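Local coordinates for protein CD1-2 antigen (Gallus gallus, PDB 3DBX) that probably binds and presents lipid antigens at the cell surface, as an MHC class I-like glycoprotein of the CD1 family, at residues A[97-103]-A[116-122]. Numbering follows the deposited sequence.
With PLM (palmitic acid), chain F.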
loop_
_atom_site.group_PDB
_atom_site.type_symbol
_atom_site.label_atom_id
_atom_site.label_comp_id
_atom_site.label_asym_id
_atom_site.label_seq_id
_atom_site.Cartn_x
_atom_site.Cartn_y
_atom_site.Cartn_z
ATOM N N ARG A 97 -14.341 11.340 -14.035
ATOM C CA ARG A 97 -12.977 11.065 -14.430
ATOM C C ARG A 97 -12.181 10.877 -13.136
ATOM O O ARG A 97 -12.388 11.614 -12.178
ATOM C CB ARG A 97 -12.405 12.242 -15.224
ATOM C CG ARG A 97 -12.817 12.278 -16.667
ATOM C CD ARG A 97 -12.174 11.170 -17.466
ATOM N NE ARG A 97 -12.945 10.917 -18.676
ATOM C CZ ARG A 97 -12.719 9.919 -19.517
ATOM N NH1 ARG A 97 -11.742 9.052 -19.293
ATOM N NH2 ARG A 97 -13.495 9.768 -20.561
ATOM N N VAL A 98 -11.315 9.873 -13.082
ATOM C CA VAL A 98 -10.402 9.740 -11.951
ATOM C C VAL A 98 -8.966 9.975 -12.408
ATOM O O VAL A 98 -8.436 9.232 -13.248
ATOM C CB VAL A 98 -10.461 8.351 -11.260
ATOM C CG1 VAL A 98 -9.675 8.380 -9.941
ATOM C CG2 VAL A 98 -11.877 7.914 -11.003
ATOM N N PHE A 99 -8.322 10.980 -11.816
ATOM C CA PHE A 99 -6.902 11.236 -12.077
ATOM C C PHE A 99 -6.074 10.838 -10.873
ATOM O O PHE A 99 -6.548 10.947 -9.753
ATOM C CB PHE A 99 -6.651 12.711 -12.430
ATOM C CG PHE A 99 -7.219 13.126 -13.778
ATOM C CD1 PHE A 99 -6.418 13.111 -14.917
ATOM C CD2 PHE A 99 -8.543 13.535 -13.893
ATOM C CE1 PHE A 99 -6.933 13.481 -16.159
ATOM C CE2 PHE A 99 -9.060 13.922 -15.116
ATOM C CZ PHE A 99 -8.252 13.899 -16.257
ATOM N N GLN A 100 -4.836 10.396 -11.104
ATOM C CA GLN A 100 -3.922 9.987 -10.019
ATOM C C GLN A 100 -2.511 10.517 -10.277
ATOM O O GLN A 100 -2.079 10.627 -11.435
ATOM C CB GLN A 100 -3.911 8.468 -9.859
ATOM C CG GLN A 100 -5.225 7.871 -9.307
ATOM C CD GLN A 100 -5.390 6.405 -9.580
ATOM O OE1 GLN A 100 -5.894 6.038 -10.612
ATOM N NE2 GLN A 100 -4.988 5.560 -8.637
ATOM N N ILE A 101 -1.803 10.866 -9.198
ATOM C CA ILE A 101 -0.460 11.456 -9.292
ATOM C C ILE A 101 0.479 10.764 -8.317
ATOM O O ILE A 101 0.232 10.759 -7.113
ATOM C CB ILE A 101 -0.457 13.000 -8.993
ATOM C CG1 ILE A 101 -1.338 13.771 -9.982
ATOM C CG2 ILE A 101 0.968 13.574 -9.054
ATOM C CD1 ILE A 101 -2.739 14.065 -9.474
ATOM N N HIS A 102 1.551 10.174 -8.834
ATOM C CA HIS A 102 2.523 9.491 -7.995
ATOM C C HIS A 102 3.865 10.165 -8.207
ATOM O O HIS A 102 4.370 10.207 -9.316
ATOM C CB HIS A 102 2.575 7.999 -8.337
ATOM C CG HIS A 102 3.549 7.222 -7.508
ATOM N ND1 HIS A 102 4.080 6.023 -7.924
ATOM C CD2 HIS A 102 4.082 7.468 -6.281
ATOM C CE1 HIS A 102 4.901 5.560 -6.993
ATOM N NE2 HIS A 102 4.933 6.425 -5.991
ATOM N N THR A 103 4.410 10.705 -7.117
ATOM C CA THR A 103 5.683 11.385 -7.103
ATOM C C THR A 103 6.620 10.693 -6.097
ATOM O O THR A 103 6.159 10.150 -5.086
ATOM C CB THR A 103 5.470 12.855 -6.666
ATOM O OG1 THR A 103 4.526 13.486 -7.543
ATOM C CG2 THR A 103 6.753 13.625 -6.698
ATOM N N PHE A 116 10.834 11.281 -9.603
ATOM C CA PHE A 116 9.862 11.017 -10.669
ATOM C C PHE A 116 8.510 11.681 -10.418
ATOM O O PHE A 116 8.136 11.930 -9.269
ATOM C CB PHE A 116 9.686 9.504 -10.898
ATOM C CG PHE A 116 9.117 8.758 -9.704
ATOM C CD1 PHE A 116 9.958 8.120 -8.802
ATOM C CD2 PHE A 116 7.728 8.681 -9.502
ATOM C CE1 PHE A 116 9.432 7.424 -7.720
ATOM C CE2 PHE A 116 7.212 8.006 -8.426
ATOM C CZ PHE A 116 8.075 7.379 -7.524
ATOM N N VAL A 117 7.799 11.981 -11.502
ATOM C CA VAL A 117 6.396 12.383 -11.442
ATOM C C VAL A 117 5.604 11.627 -12.498
ATOM O O VAL A 117 5.874 11.755 -13.705
ATOM C CB VAL A 117 6.154 13.873 -11.682
ATOM C CG1 VAL A 117 4.659 14.173 -11.497
ATOM C CG2 VAL A 117 6.978 14.725 -10.743
ATOM N N ASN A 118 4.619 10.854 -12.035
ATOM C CA ASN A 118 3.726 10.103 -12.916
ATOM C C ASN A 118 2.257 10.495 -12.765
ATOM O O ASN A 118 1.744 10.544 -11.656
ATOM C CB ASN A 118 3.864 8.610 -12.610
ATOM C CG ASN A 118 5.235 8.071 -12.928
ATOM O OD1 ASN A 118 5.936 8.594 -13.775
ATOM N ND2 ASN A 118 5.625 7.025 -12.245
ATOM N N ILE A 119 1.578 10.736 -13.885
ATOM C CA ILE A 119 0.126 10.982 -13.886
ATOM C C ILE A 119 -0.626 9.846 -14.590
ATOM O O ILE A 119 -0.242 9.434 -15.670
ATOM C CB ILE A 119 -0.240 12.359 -14.544
ATOM C CG1 ILE A 119 0.559 13.498 -13.882
ATOM C CG2 ILE A 119 -1.711 12.631 -14.413
ATOM C CD1 ILE A 119 0.346 14.900 -14.476
ATOM N N GLY A 120 -1.700 9.357 -13.967
ATOM C CA GLY A 120 -2.608 8.409 -14.596
ATOM C C GLY A 120 -4.031 8.933 -14.740
ATOM O O GLY A 120 -4.459 9.850 -14.014
ATOM N N GLU A 121 -4.765 8.345 -15.678
ATOM C CA GLU A 121 -6.191 8.587 -15.809
ATOM C C GLU A 121 -6.880 7.252 -16.011
ATOM O O GLU A 121 -6.393 6.387 -16.755
ATOM C CB GLU A 121 -6.480 9.531 -16.983
ATOM C CG GLU A 121 -7.956 9.908 -17.177
ATOM C CD GLU A 121 -8.758 8.822 -17.883
ATOM O OE1 GLU A 121 -8.206 8.134 -18.769
ATOM O OE2 GLU A 121 -9.942 8.630 -17.532
ATOM N N GLY A 122 -8.023 7.088 -15.349
ATOM C CA GLY A 122 -8.759 5.828 -15.401
ATOM C C GLY A 122 -7.931 4.615 -15.025
ATOM O O GLY A 122 -8.190 3.526 -15.513
HETATM C C1 PLM F . -4.375 25.959 -14.799
HETATM O O1 PLM F . -5.228 25.866 -13.879
HETATM O O2 PLM F . -4.780 25.986 -15.983
HETATM C C2 PLM F . -2.887 26.038 -14.503
HETATM C C3 PLM F . -2.561 25.436 -13.134
HETATM C C4 PLM F . -1.057 25.330 -12.891
HETATM C C5 PLM F . -0.490 23.979 -13.336
HETATM C C6 PLM F . -0.622 22.879 -12.279
HETATM C C7 PLM F . -0.856 21.507 -12.908
HETATM C C8 PLM F . 0.390 20.640 -12.851
HETATM C C9 PLM F . 0.030 19.178 -12.597
HETATM C CA PLM F . 1.314 18.367 -12.460
HETATM C CB PLM F . 1.211 17.281 -11.396
HETATM C CC PLM F . 1.758 17.730 -10.046
HETATM C CD PLM F . 3.203 17.298 -9.838
HETATM C CE PLM F . 3.815 18.143 -8.742
HETATM C CF PLM F . 4.531 17.287 -7.705
HETATM C CG PLM F . 4.422 17.916 -6.321
HETATM O O HOH W 1 -11.450 8.117 -15.181
#
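Arg-97 NH1 meets Glu-121 OE2 at 2.6 Å in a salt bridge. The carboxylate oxygen lies in the guanidinium plane, but NH1 comes from above the carboxylate plane. Glu-121 CG is anti to the backbone N (chi1 -177°), which sets it over one face of the Phe-99 ring, 4.2 Å from the centroid, as a CH-pi contact. The bend at chi2 then turns the carboxylate toward Arg-97. A water joins Glu-121 OE2 to Val-98 N. At the other end, the edge of Phe-116 points into the face of His-102, with centroids 4.8 Å apart and planes at 78°. Between these ends, Gln-100 with Gly-120 and His-102 with Asn-118 are antiparallel hydrogen-bonded pairs; His-102 N reaches Asn-118 O at 2.9 Å. The strands form a beta hairpin in the sheet that floors the MHC-like groove. Thr-103, Val-117 and Ile-119 face the palmitic acid; Val-117 CG1 lies 3.8 Å from its CD atom. Helix 77-89 packs on Phe-99 and Ile-119 from this face. Gln-100 and His-102 point to the other face, where Gln-100 hydrogen-bonds the chain of another protein and His-102 NE2 hydrogen-bonds Gln-14 OE1. Arg-140 forms a second salt bridge, to Glu-121 OE1.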